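MstE (Scytonema sp. PCC 10023, PDB 6SBF) probably works as a class II terpene cyclase, folding isoprenoid chains and closing them into the fused rings of merosterol-type scaffolds. Local coordinates at residues Q142-I147 with C173-C178; F150-I155 with S168-C173; Y196-Q201 with A232-S237; E208-S213 with R312-F317. The protein carries 1 engineered substitution. One frame throughout, in Å; residues are numbered along the deposited sequence.

Contact 1. Residues Q142-I147 with C173-C178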
loop_
_atom_site.group_PDB
_atom_site.type_symbol
_atom_site.label_atom_id
_atom_site.label_comp_id
_atom_site.label_asym_id
_atom_site.label_seq_id
_atom_site.Cartn_x
_atom_site.Cartn_y
_atom_site.Cartn_z
ATOM N N GLN A 142 10.317 14.985 -9.057
ATOM C CA GLN A 142 10.039 16.435 -8.987
ATOM C C GLN A 142 11.264 17.194 -8.493
ATOM O O GLN A 142 12.075 16.660 -7.743
ATOM C CB GLN A 142 8.831 16.622 -8.077
ATOM C CG GLN A 142 7.551 16.016 -8.627
ATOM C CD GLN A 142 7.256 16.470 -10.042
ATOM O OE1 GLN A 142 7.046 17.678 -10.263
ATOM N NE2 GLN A 142 7.177 15.537 -11.006
ATOM N N PRO A 143 11.339 18.500 -8.821
ATOM C CA PRO A 143 12.343 19.411 -8.238
ATOM C C PRO A 143 12.513 19.377 -6.707
ATOM O O PRO A 143 13.629 19.477 -6.252
ATOM C CB PRO A 143 11.800 20.786 -8.671
ATOM C CG PRO A 143 11.145 20.513 -9.991
ATOM C CD PRO A 143 10.471 19.183 -9.791
ATOM N N ASN A 144 11.461 19.042 -5.937
ATOM C CA ASN A 144 11.566 18.984 -4.434
ATOM C C ASN A 144 12.030 17.625 -3.918
ATOM O O ASN A 144 12.181 17.467 -2.664
ATOM C CB ASN A 144 10.244 19.157 -3.672
ATOM C CG ASN A 144 9.202 18.072 -3.893
ATOM O OD1 ASN A 144 9.423 16.931 -4.377
ATOM N ND2 ASN A 144 8.019 18.455 -3.476
ATOM N N GLY A 145 12.370 16.747 -4.818
ATOM C CA GLY A 145 13.059 15.473 -4.532
ATOM C C GLY A 145 12.181 14.250 -4.345
ATOM O O GLY A 145 12.811 13.146 -4.059
ATOM N N GLY A 146 10.859 14.421 -4.402
ATOM C CA GLY A 146 9.829 13.357 -4.376
ATOM C C GLY A 146 9.334 12.922 -5.761
ATOM O O GLY A 146 9.808 13.409 -6.795
ATOM N N ILE A 147 8.408 11.982 -5.761
ATOM C CA ILE A 147 7.839 11.503 -7.011
ATOM C C ILE A 147 6.351 11.825 -7.070
ATOM O O ILE A 147 5.633 11.686 -6.052
ATOM C CB ILE A 147 8.172 10.027 -7.208
ATOM C CG1 ILE A 147 8.072 9.649 -8.667
ATOM C CG2 ILE A 147 7.327 9.224 -6.346
ATOM C CD1 ILE A 147 8.925 8.463 -9.005
ATOM N N CYS A 173 -0.581 16.064 -9.616
ATOM C CA CYS A 173 0.677 16.008 -10.403
ATOM C C CYS A 173 1.856 16.547 -9.589
ATOM O O CYS A 173 2.931 16.732 -10.161
ATOM C CB CYS A 173 0.547 16.702 -11.748
ATOM S SG CYS A 173 -0.785 16.005 -12.740
ATOM N N GLY A 174 1.677 16.739 -8.304
ATOM C CA GLY A 174 2.780 17.095 -7.403
ATOM C C GLY A 174 3.413 15.875 -6.792
ATOM O O GLY A 174 2.850 14.774 -6.812
ATOM N N ALA A 175 4.526 16.101 -6.109
ATOM C CA ALA A 175 5.165 15.047 -5.321
ATOM C C ALA A 175 4.193 14.534 -4.270
ATOM O O ALA A 175 3.577 15.358 -3.555
ATOM C CB ALA A 175 6.444 15.527 -4.713
ATOM N N HIS A 176 4.127 13.231 -4.100
ATOM C CA HIS A 176 3.221 12.549 -3.151
ATOM C C HIS A 176 4.042 11.716 -2.180
ATOM O O HIS A 176 4.858 10.899 -2.626
ATOM C CB HIS A 176 2.237 11.676 -3.907
ATOM C CG HIS A 176 1.330 12.480 -4.755
ATOM N ND1 HIS A 176 0.888 12.089 -6.007
ATOM C CD2 HIS A 176 0.763 13.695 -4.512
ATOM C CE1 HIS A 176 0.068 13.037 -6.482
ATOM N NE2 HIS A 176 -0.041 14.045 -5.571
ATOM N N THR A 177 3.843 11.858 -0.886
ATOM C CA THR A 177 4.698 11.148 0.067
ATOM C C THR A 177 4.401 9.655 0.086
ATOM O O THR A 177 5.335 8.846 0.237
ATOM C CB THR A 177 4.548 11.825 1.420
ATOM O OG1 THR A 177 4.829 13.239 1.283
ATOM C CG2 THR A 177 5.496 11.263 2.444
ATOM N N CYS A 178 3.154 9.268 -0.071
ATOM C CA CYS A 178 2.720 7.867 -0.101
ATOM C C CYS A 178 3.402 7.148 -1.298
ATOM O O CYS A 178 3.959 6.060 -1.149
ATOM C CB CYS A 178 1.198 7.767 -0.189
ATOM S SG CYS A 178 0.419 8.827 -1.447
#
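The methyl of A175 points at the side-chain amide of N144, where CB lies 3.3 Å from N144 OD1 and 3.5 Å from N144 ND2, so it faces the fork between the two polar atoms. N144 holds its amide there because CG stands between its backbone N and carbonyl carbon (chi1 64°), and because N144 OD1 accepts from the backbone N of G146 at 2.9 Å. Q142 comes alongside the same methyl: with CG anti to the carbonyl carbon (chi1 -65°), its CG lies 4.1 Å from A175 CB, and the bend at chi2 turns the amide away to the carbonyl of H140. G146, having no side chain, leaves room for A175 CB, which approaches its carbonyl carbon to 4.0 Å. Beyond this knob the backbones are joined by one nearly straight bond, H176 N to I147 O at 2.9 Å (167°); A175 CA adds a weaker C-H contact to I147 O. The H176 imidazole turns away from this bond. G174 O sits over the centre of one ring face, 3.1 Å above it, while ND1 and NE2 bond to T149 and G171. H176 is the N-cap residue of helix 177-183. Q142-G145 forms a type I beta turn overlapped by the Asx turn of N144, and Q142 and G146 recall part of a squalene-hopene cyclase QW motif, with A148 in place of its tryptophan.

Contact 2. Residues F150-I155 with S168-C173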
loop_
_atom_site.group_PDB
_atom_site.type_symbol
_atom_site.label_atom_id
_atom_site.label_comp_id
_atom_site.label_asym_id
_atom_site.label_seq_id
_atom_site.Cartn_x
_atom_site.Cartn_y
_atom_site.Cartn_z
ATOM N N PHE A 150 1.107 11.276 -11.286
ATOM C CA PHE A 150 0.698 11.456 -12.685
ATOM C C PHE A 150 1.463 12.588 -13.336
ATOM O O PHE A 150 1.793 13.593 -12.697
ATOM C CB PHE A 150 -0.758 11.887 -12.748
ATOM C CG PHE A 150 -1.753 10.834 -12.364
ATOM C CD1 PHE A 150 -1.885 9.670 -13.107
ATOM C CD2 PHE A 150 -2.562 11.000 -11.255
ATOM C CE1 PHE A 150 -2.815 8.721 -12.754
ATOM C CE2 PHE A 150 -3.470 10.025 -10.888
ATOM C CZ PHE A 150 -3.621 8.899 -11.660
ATOM N N ALA A 151 1.682 12.471 -14.634
ATOM C CA ALA A 151 2.039 13.570 -15.535
ATOM C C ALA A 151 0.742 14.270 -15.950
ATOM O O ALA A 151 -0.248 13.577 -16.325
ATOM C CB ALA A 151 2.758 13.031 -16.732
ATOM N N GLU A 152 0.783 15.585 -15.922
ATOM C CA GLU A 152 -0.431 16.399 -16.089
ATOM C C GLU A 152 -1.163 16.071 -17.396
ATOM O O GLU A 152 -2.413 15.942 -17.370
ATOM C CB GLU A 152 -0.042 17.876 -16.035
ATOM C CG GLU A 152 -1.242 18.794 -16.087
ATOM C CD GLU A 152 -1.025 20.247 -15.715
ATOM O OE1 GLU A 152 -1.977 21.040 -15.826
ATOM O OE2 GLU A 152 0.078 20.566 -15.282
ATOM N N GLU A 153 -0.456 16.028 -18.508
ATOM C CA GLU A 153 -1.141 15.931 -19.821
ATOM C C GLU A 153 -1.739 14.523 -19.904
ATOM O O GLU A 153 -2.868 14.402 -20.423
ATOM C CB GLU A 153 -0.181 16.335 -20.944
ATOM C CG GLU A 153 0.119 17.847 -20.931
ATOM C CD GLU A 153 -1.048 18.843 -20.804
ATOM O OE1 GLU A 153 -0.932 19.786 -19.990
ATOM O OE2 GLU A 153 -2.066 18.705 -21.529
ATOM N N SER A 154 -1.111 13.526 -19.279
ATOM C CA SER A 154 -1.611 12.132 -19.304
ATOM C C SER A 154 -2.976 12.052 -18.630
ATOM O O SER A 154 -3.900 11.410 -19.198
ATOM C CB SER A 154 -0.645 11.187 -18.698
ATOM O OG SER A 154 0.545 11.242 -19.416
ATOM N N ILE A 155 -3.081 12.577 -17.428
ATOM C CA ILE A 155 -4.318 12.434 -16.609
ATOM C C ILE A 155 -5.371 13.419 -17.133
ATOM O O ILE A 155 -6.538 13.068 -17.137
ATOM C CB ILE A 155 -4.004 12.539 -15.098
ATOM C CG1 ILE A 155 -5.261 12.211 -14.265
ATOM C CG2 ILE A 155 -3.385 13.887 -14.669
ATOM C CD1 ILE A 155 -5.820 10.837 -14.478
ATOM N N SER A 168 -6.661 23.648 -11.862
ATOM C CA SER A 168 -5.264 23.189 -11.586
ATOM C C SER A 168 -5.293 21.670 -11.444
ATOM O O SER A 168 -6.180 21.160 -10.759
ATOM C CB SER A 168 -4.720 23.808 -10.345
ATOM O OG SER A 168 -3.436 23.233 -9.996
ATOM N N PHE A 169 -4.311 20.994 -12.023
ATOM C CA PHE A 169 -3.995 19.578 -11.661
ATOM C C PHE A 169 -2.744 19.459 -10.787
ATOM O O PHE A 169 -2.184 18.357 -10.632
ATOM C CB PHE A 169 -3.906 18.714 -12.911
ATOM C CG PHE A 169 -5.265 18.269 -13.403
ATOM C CD1 PHE A 169 -6.292 19.146 -13.682
ATOM C CD2 PHE A 169 -5.553 16.951 -13.491
ATOM C CE1 PHE A 169 -7.522 18.676 -14.132
ATOM C CE2 PHE A 169 -6.766 16.470 -13.931
ATOM C CZ PHE A 169 -7.760 17.333 -14.237
ATOM N N GLN A 170 -2.305 20.533 -10.155
ATOM C CA GLN A 170 -1.031 20.540 -9.387
ATOM C C GLN A 170 -1.147 19.681 -8.129
ATOM O O GLN A 170 -0.086 19.304 -7.572
ATOM C CB GLN A 170 -0.624 21.972 -9.063
ATOM C CG GLN A 170 -0.162 22.689 -10.314
ATOM C CD GLN A 170 0.860 21.848 -11.055
ATOM O OE1 GLN A 170 1.954 21.538 -10.549
ATOM N NE2 GLN A 170 0.534 21.486 -12.272
ATOM N N GLY A 171 -2.353 19.385 -7.641
ATOM C CA GLY A 171 -2.538 18.396 -6.568
ATOM C C GLY A 171 -2.201 16.992 -7.047
ATOM O O GLY A 171 -1.299 16.349 -6.468
ATOM N N TRP A 172 -2.869 16.555 -8.105
ATOM C CA TRP A 172 -2.654 15.183 -8.603
ATOM C C TRP A 172 -1.267 14.998 -9.230
ATOM O O TRP A 172 -0.849 13.833 -9.366
ATOM C CB TRP A 172 -3.722 14.874 -9.629
ATOM C CG TRP A 172 -5.077 14.660 -9.068
ATOM C CD1 TRP A 172 -5.481 14.747 -7.768
ATOM C CD2 TRP A 172 -6.254 14.386 -9.837
ATOM N NE1 TRP A 172 -6.828 14.513 -7.687
ATOM C CE2 TRP A 172 -7.319 14.266 -8.933
ATOM C CE3 TRP A 172 -6.464 14.175 -11.186
ATOM C CZ2 TRP A 172 -8.603 13.939 -9.334
ATOM C CZ3 TRP A 172 -7.741 13.878 -11.581
ATOM C CH2 TRP A 172 -8.797 13.773 -10.677
ATOM N N CYS A 173 -0.581 16.064 -9.616
ATOM C CA CYS A 173 0.677 16.008 -10.403
ATOM C C CYS A 173 1.856 16.547 -9.589
ATOM O O CYS A 173 2.931 16.732 -10.161
ATOM C CB CYS A 173 0.547 16.702 -11.748
ATOM S SG CYS A 173 -0.785 16.005 -12.740
HETATM O O HOH W 1 -2.107 22.301 -13.260
#
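C173 pushes its sulfur into a hollow at the start of helix 152-158, where SG lies 3.4 Å from E152 CA and 3.9 Å from I155 CG2, with F150 CB on another flank. The next bump comes from the helix. I155 splits its branches between two rings: CG2 reaches F169 CD2 at 3.9 Å, and CG1, anti to the backbone N (chi1 -173°), extends to W172 CE3 at 3.8 Å. Its CD1 also lies over one face of F150, offset toward the rim, so the isoleucine fills the notch between three aromatic rings. These side chains close the first turn of the helix, for which A151 is the N-cap, against the 168-173 loop, itself bent by an ST turn in which S168 OG accepts from Q170 N. Farther out, E152 is extended along the loop, its CG 4.1 Å from F169 CB and its carboxylate nearly parallel to that ring (10°). One water fills the dent beyond: it donates to E152 OE1 and accepts from F169 N and Q170 NE2, while R156 forms a salt bridge with the same carboxylate oxygen. W172 O meets the edge of the F150 ring, 3.8 Å from CD2; this oxygen and F150 N are buried without a polar partner.

Contact 3. Residues Y196-Q201 with A232-S237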
loop_
_atom_site.group_PDB
_atom_site.type_symbol
_atom_site.label_atom_id
_atom_site.label_comp_id
_atom_site.label_asym_id
_atom_site.label_seq_id
_atom_site.Cartn_x
_atom_site.Cartn_y
_atom_site.Cartn_z
ATOM N N TYR A 196 13.930 13.842 0.529
ATOM C CA TYR A 196 12.489 14.199 0.505
ATOM C C TYR A 196 11.772 13.441 1.615
ATOM O O TYR A 196 10.968 14.028 2.389
ATOM C CB TYR A 196 11.890 13.865 -0.858
ATOM C CG TYR A 196 10.400 14.015 -0.891
ATOM C CD1 TYR A 196 9.796 15.233 -1.150
ATOM C CD2 TYR A 196 9.598 12.927 -0.619
ATOM C CE1 TYR A 196 8.417 15.360 -1.156
ATOM C CE2 TYR A 196 8.224 13.064 -0.626
ATOM C CZ TYR A 196 7.622 14.289 -0.858
ATOM O OH TYR A 196 6.251 14.379 -0.850
ATOM N N LEU A 197 12.035 12.154 1.750
ATOM C CA LEU A 197 11.392 11.377 2.828
ATOM C C LEU A 197 11.834 11.922 4.199
ATOM O O LEU A 197 10.978 12.039 5.117
ATOM C CB LEU A 197 11.681 9.908 2.691
ATOM C CG LEU A 197 11.056 9.275 1.426
ATOM C CD1 LEU A 197 11.466 7.850 1.281
ATOM C CD2 LEU A 197 9.537 9.350 1.458
ATOM N N ARG A 198 13.078 12.273 4.391
ATOM C CA ARG A 198 13.463 12.789 5.709
ATOM C C ARG A 198 12.759 14.132 6.015
ATOM O O ARG A 198 12.259 14.328 7.158
ATOM C CB ARG A 198 14.970 12.941 5.820
ATOM C CG ARG A 198 15.716 11.619 5.998
ATOM C CD ARG A 198 15.475 10.947 7.356
ATOM N NE ARG A 198 15.811 11.831 8.455
ATOM C CZ ARG A 198 16.989 12.219 8.804
ATOM N NH1 ARG A 198 17.075 13.212 9.680
ATOM N NH2 ARG A 198 18.072 11.643 8.352
ATOM N N VAL A 199 12.695 15.044 5.076
ATOM C CA VAL A 199 12.183 16.413 5.386
ATOM C C VAL A 199 10.687 16.407 5.562
ATOM O O VAL A 199 10.158 17.334 6.197
ATOM C CB VAL A 199 12.650 17.420 4.348
ATOM C CG1 VAL A 199 14.171 17.498 4.300
ATOM C CG2 VAL A 199 11.955 17.277 3.039
ATOM N N THR A 200 9.991 15.392 5.075
ATOM C CA THR A 200 8.511 15.325 5.173
ATOM C C THR A 200 7.997 14.669 6.448
ATOM O O THR A 200 6.785 14.687 6.706
ATOM C CB THR A 200 7.896 14.681 3.945
ATOM O OG1 THR A 200 8.487 13.398 3.701
ATOM C CG2 THR A 200 8.014 15.547 2.723
ATOM N N GLN A 201 8.850 14.149 7.305
ATOM C CA GLN A 201 8.389 13.542 8.565
ATOM C C GLN A 201 7.770 14.671 9.399
ATOM O O GLN A 201 8.368 15.747 9.545
ATOM C CB GLN A 201 9.564 12.876 9.323
ATOM C CG GLN A 201 9.114 11.978 10.469
ATOM C CD GLN A 201 10.264 11.218 11.097
ATOM O OE1 GLN A 201 11.419 11.619 10.920
ATOM N NE2 GLN A 201 9.929 10.180 11.850
ATOM N N ALA A 232 22.959 5.010 9.527
ATOM C CA ALA A 232 22.709 5.291 10.968
ATOM C C ALA A 232 22.034 6.641 11.198
ATOM O O ALA A 232 21.296 6.785 12.210
ATOM C CB ALA A 232 24.006 5.188 11.723
ATOM N N ALA A 233 22.298 7.603 10.326
ATOM C CA ALA A 233 21.703 8.949 10.455
ATOM C C ALA A 233 20.178 8.855 10.442
ATOM O O ALA A 233 19.535 9.797 10.904
ATOM C CB ALA A 233 22.192 9.875 9.365
ATOM N N ASP A 234 19.607 7.815 9.868
ATOM C CA ASP A 234 18.149 7.662 9.717
ATOM C C ASP A 234 17.520 6.928 10.892
ATOM O O ASP A 234 16.302 6.931 11.026
ATOM C CB ASP A 234 17.825 6.977 8.398
ATOM C CG ASP A 234 18.303 7.788 7.205
ATOM O OD1 ASP A 234 18.274 9.041 7.256
ATOM O OD2 ASP A 234 18.635 7.194 6.188
ATOM N N GLN A 235 18.304 6.330 11.782
ATOM C CA GLN A 235 17.753 5.473 12.838
ATOM C C GLN A 235 16.909 6.290 13.820
ATOM O O GLN A 235 15.842 5.791 14.223
ATOM C CB GLN A 235 18.825 4.654 13.550
ATOM C CG GLN A 235 18.212 3.507 14.343
ATOM C CD GLN A 235 17.562 2.478 13.442
ATOM O OE1 GLN A 235 18.045 2.231 12.346
ATOM N NE2 GLN A 235 16.459 1.919 13.924
ATOM N N PRO A 236 17.296 7.517 14.240
ATOM C CA PRO A 236 16.411 8.275 15.133
ATOM C C PRO A 236 15.009 8.497 14.535
ATOM O O PRO A 236 14.020 8.364 15.243
ATOM C CB PRO A 236 17.179 9.593 15.385
ATOM C CG PRO A 236 18.618 9.283 15.119
ATOM C CD PRO A 236 18.586 8.199 14.025
ATOM N N SER A 237 14.967 8.791 13.247
ATOM C CA SER A 237 13.689 9.010 12.542
ATOM C C SER A 237 12.857 7.753 12.554
ATOM O O SER A 237 11.626 7.818 12.759
ATOM C CB SER A 237 13.909 9.552 11.155
ATOM O OG SER A 237 14.474 10.852 11.200
#
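A233 is the first residue of 232-237 to meet helix 187-200: its carbonyl oxygen comes within 3.5 Å of R198 NH2, but at an angle too poor for a hydrogen bond. D234 makes the firm link. Its OD1 receives R198 NH2 at 2.8 Å in a salt bridge, with the nitrogen nearly in line with the C-O bond and the guanidinium turned 75° from the carboxylate. R198 gets there by folding, bent at both chi2 and chi3, so that its CD also passes close to D234 OD1. The same oxygen accepts from H194 NE2, which gives it two donors. L226 of helix 215-229 lies against the side chains of both R198 and D234. An alanine in place of R198 is likely to leave D234 with H194 but without its charged mate, and to open a gap beside S237.

S237, a turn farther on, points its side chain at 196-201 and stands between two groups: OG is 3.2 Å from R198 NE and 3.2 Å from Q201 OE1. Its backbone oxygen is held more surely. Q201 has CG anti to its backbone N (chi1 -168°) and an extended chain beyond, which carries NE2 across to S237 O at 3.0 Å; the acceptor lies in the amide plane, and the same NE2 bonds to G205 O. The contact thus joins two helices of the alpha6-alpha6 barrel, 187-200 at its end and 235-248 at its start, by directed polar bonds near the surface, and the two donors to D234 OD1 are likely to keep this buried carboxylate ionised.

Contact 4. Residues E208-S213 with R312-F317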
loop_
_atom_site.group_PDB
_atom_site.type_symbol
_atom_site.label_atom_id
_atom_site.label_comp_id
_atom_site.label_asym_id
_atom_site.label_seq_id
_atom_site.Cartn_x
_atom_site.Cartn_y
_atom_site.Cartn_z
ATOM N N GLU A 208 2.413 11.654 6.401
ATOM C CA GLU A 208 1.058 11.756 5.861
ATOM C C GLU A 208 1.113 11.508 4.355
ATOM O O GLU A 208 1.990 12.054 3.683
ATOM C CB GLU A 208 0.468 13.134 6.159
ATOM C CG GLU A 208 0.407 13.504 7.631
ATOM C CD GLU A 208 -0.104 14.916 7.885
ATOM O OE1 GLU A 208 -0.134 15.697 6.940
ATOM O OE2 GLU A 208 -0.336 15.238 9.040
ATOM N N GLY A 209 0.162 10.740 3.871
ATOM C CA GLY A 209 0.051 10.435 2.450
ATOM C C GLY A 209 -0.888 11.375 1.704
ATOM O O GLY A 209 -1.553 12.234 2.295
ATOM N N TYR A 210 -0.957 11.203 0.411
ATOM C CA TYR A 210 -1.813 11.978 -0.475
ATOM C C TYR A 210 -3.119 11.221 -0.717
ATOM O O TYR A 210 -4.227 11.740 -0.348
ATOM C CB TYR A 210 -1.081 12.306 -1.780
ATOM C CG TYR A 210 -1.876 13.260 -2.641
ATOM C CD1 TYR A 210 -1.815 14.624 -2.405
ATOM C CD2 TYR A 210 -2.710 12.804 -3.650
ATOM C CE1 TYR A 210 -2.558 15.501 -3.178
ATOM C CE2 TYR A 210 -3.466 13.677 -4.421
ATOM C CZ TYR A 210 -3.394 15.028 -4.163
ATOM O OH TYR A 210 -4.166 15.882 -4.898
ATOM N N TRP A 211 -3.028 10.002 -1.246
ATOM C CA TRP A 211 -4.236 9.256 -1.684
ATOM C C TRP A 211 -4.903 8.452 -0.574
ATOM O O TRP A 211 -5.952 7.880 -0.790
ATOM C CB TRP A 211 -3.842 8.313 -2.806
ATOM C CG TRP A 211 -3.309 8.961 -4.035
ATOM C CD1 TRP A 211 -2.006 8.981 -4.446
ATOM C CD2 TRP A 211 -4.049 9.685 -5.029
ATOM N NE1 TRP A 211 -1.874 9.674 -5.614
ATOM C CE2 TRP A 211 -3.130 10.129 -5.992
ATOM C CE3 TRP A 211 -5.392 10.058 -5.188
ATOM C CZ2 TRP A 211 -3.501 10.877 -7.096
ATOM C CZ3 TRP A 211 -5.754 10.797 -6.286
ATOM C CH2 TRP A 211 -4.834 11.220 -7.237
ATOM N N TRP A 212 -4.294 8.314 0.573
ATOM C CA TRP A 212 -4.785 7.435 1.635
ATOM C C TRP A 212 -5.187 8.210 2.852
ATOM O O TRP A 212 -4.462 9.120 3.284
ATOM C CB TRP A 212 -3.693 6.430 2.033
ATOM C CG TRP A 212 -3.266 5.556 0.893
ATOM C CD1 TRP A 212 -2.249 5.826 0.046
ATOM C CD2 TRP A 212 -3.991 4.445 0.320
ATOM N NE1 TRP A 212 -2.205 4.928 -0.955
ATOM C CE2 TRP A 212 -3.274 4.066 -0.811
ATOM C CE3 TRP A 212 -5.141 3.755 0.673
ATOM C CZ2 TRP A 212 -3.665 2.981 -1.587
ATOM C CZ3 TRP A 212 -5.576 2.733 -0.127
ATOM C CH2 TRP A 212 -4.801 2.309 -1.212
ATOM N N SER A 213 -6.254 7.759 3.475
ATOM C CA SER A 213 -6.722 8.328 4.747
ATOM C C SER A 213 -5.775 7.920 5.876
ATOM O O SER A 213 -5.590 8.673 6.846
ATOM C CB SER A 213 -8.133 7.761 5.027
ATOM O OG SER A 213 -9.131 8.150 4.105
ATOM N N ARG A 312 -8.747 8.031 -1.100
ATOM C CA ARG A 312 -9.419 9.304 -1.265
ATOM C C ARG A 312 -9.100 9.905 -2.605
ATOM O O ARG A 312 -8.020 9.677 -3.176
ATOM C CB ARG A 312 -9.205 10.063 -0.005
ATOM C CG ARG A 312 -7.855 10.620 0.039
ATOM C CD ARG A 312 -7.764 11.020 1.532
ATOM N NE ARG A 312 -6.456 11.507 1.734
ATOM C CZ ARG A 312 -5.828 11.987 2.881
ATOM N NH1 ARG A 312 -4.597 12.395 2.716
ATOM N NH2 ARG A 312 -6.354 12.062 4.078
ATOM N N ILE A 313 -10.083 10.643 -3.121
ATOM C CA ILE A 313 -9.944 11.334 -4.398
ATOM C C ILE A 313 -9.983 12.820 -4.079
ATOM O O ILE A 313 -11.041 13.449 -4.036
ATOM C CB ILE A 313 -11.040 10.933 -5.366
ATOM C CG1 ILE A 313 -11.136 9.402 -5.500
ATOM C CG2 ILE A 313 -10.746 11.664 -6.667
ATOM C CD1 ILE A 313 -9.808 8.662 -5.854
ATOM N N PRO A 314 -8.810 13.476 -3.867
ATOM C CA PRO A 314 -8.822 14.912 -3.664
ATOM C C PRO A 314 -9.228 15.599 -4.957
ATOM O O PRO A 314 -9.088 15.041 -6.033
ATOM C CB PRO A 314 -7.369 15.262 -3.349
ATOM C CG PRO A 314 -6.748 13.912 -2.934
ATOM C CD PRO A 314 -7.445 12.946 -3.864
ATOM N N TYR A 315 -9.692 16.835 -4.827
ATOM C CA TYR A 315 -9.822 17.675 -6.031
ATOM C C TYR A 315 -8.459 17.762 -6.709
ATOM O O TYR A 315 -7.408 17.764 -6.041
ATOM C CB TYR A 315 -10.350 19.060 -5.662
ATOM C CG TYR A 315 -11.818 19.095 -5.354
ATOM C CD1 TYR A 315 -12.289 18.873 -4.079
ATOM C CD2 TYR A 315 -12.744 19.303 -6.357
ATOM C CE1 TYR A 315 -13.643 18.872 -3.785
ATOM C CE2 TYR A 315 -14.100 19.306 -6.083
ATOM C CZ TYR A 315 -14.555 19.111 -4.785
ATOM O OH TYR A 315 -15.899 19.127 -4.508
ATOM N N PRO A 316 -8.426 17.857 -8.052
ATOM C CA PRO A 316 -7.169 17.873 -8.792
ATOM C C PRO A 316 -6.204 18.979 -8.373
ATOM O O PRO A 316 -4.990 18.805 -8.534
ATOM C CB PRO A 316 -7.502 17.943 -10.289
ATOM C CG PRO A 316 -8.954 17.673 -10.327
ATOM C CD PRO A 316 -9.579 17.871 -8.963
ATOM N N PHE A 317 -6.722 20.078 -7.821
ATOM C CA PHE A 317 -5.905 21.265 -7.530
ATOM C C PHE A 317 -5.338 21.151 -6.131
ATOM O O PHE A 317 -4.561 22.063 -5.734
ATOM C CB PHE A 317 -6.784 22.533 -7.652
ATOM C CG PHE A 317 -8.062 22.575 -6.822
ATOM C CD1 PHE A 317 -8.004 22.742 -5.444
ATOM C CD2 PHE A 317 -9.324 22.407 -7.423
ATOM C CE1 PHE A 317 -9.177 22.749 -4.682
ATOM C CE2 PHE A 317 -10.485 22.372 -6.669
ATOM C CZ PHE A 317 -10.404 22.557 -5.290
HETATM O O HOH W 2 -9.194 11.038 4.523
#
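The guanidinium of R312 has W212 O over the centre of one face, 3.2 Å above the plane, and Y210 O and a water at its edge, in the plane. The W211 indole takes Y210 CD2 on one face, 3.5 Å above its centre, and R312 O at its edge, 3.3 Å from CE3. P314 fits its ring against both aromatics: CG lies 3.6 Å from Y210 CE2, and CD is 3.7 Å from W211 CZ3, proline and indole crossing at about a right angle.

R312 grips Y210 O side-on with two nitrogens, NE at 3.1 Å and NH1 at 3.2 Å, both from the same face of the carbonyl plane. The chain is straight from CG to NE, and CG stands between backbone N and carbonyl carbon (chi1 77°), which lays the side chain along the 208-213 loop. NH1 is also bonded to N322, and the water ties NH2 to S213 OG. The backbone adds R312 N to W211 O, 2.8 Å and nearly straight (170°), whereas R312 O is buried with no polar partner. A leucine in place of R312 would probably leave Y210 O without the two nitrogens that grip it and N322 OD1 without this donor.

H176 stacks on Y210 and meets W211 edge-to-face, while C178 of helix 177-183 touches all three aromatics of the loop. Helix 215-229 of the alpha6-alpha6 barrel follows the loop directly. R312 belongs to strand 311-313, an outer strand of a three-stranded mixed sheet, which runs antiparallel to 342-344 and so ties the loop to that sheet.

Contact 4 is the buried one and contact 3 lies at the surface; contacts 1 and 2 are partly buried. Contacts 1, 2 and 4 form a connected group: C173 belongs to both contact 1 and contact 2, H176 NE2 bonds to G171 O, and W172 bonds to P314 and P316 of contact 4. Contact 3 stands apart from contacts 2 and 4, about 10 and 5 Å away between nearest atoms, but meets contact 1 through Y196 and T177. The chemistry follows position: a salt bridge and an amide-to-carbonyl hydrogen bond outside, sulfur, isoleucine and aromatic packing in contact 2, a methyl against a side-chain amide in contact 1, and an arginine gripping one backbone carbonyl in the interior.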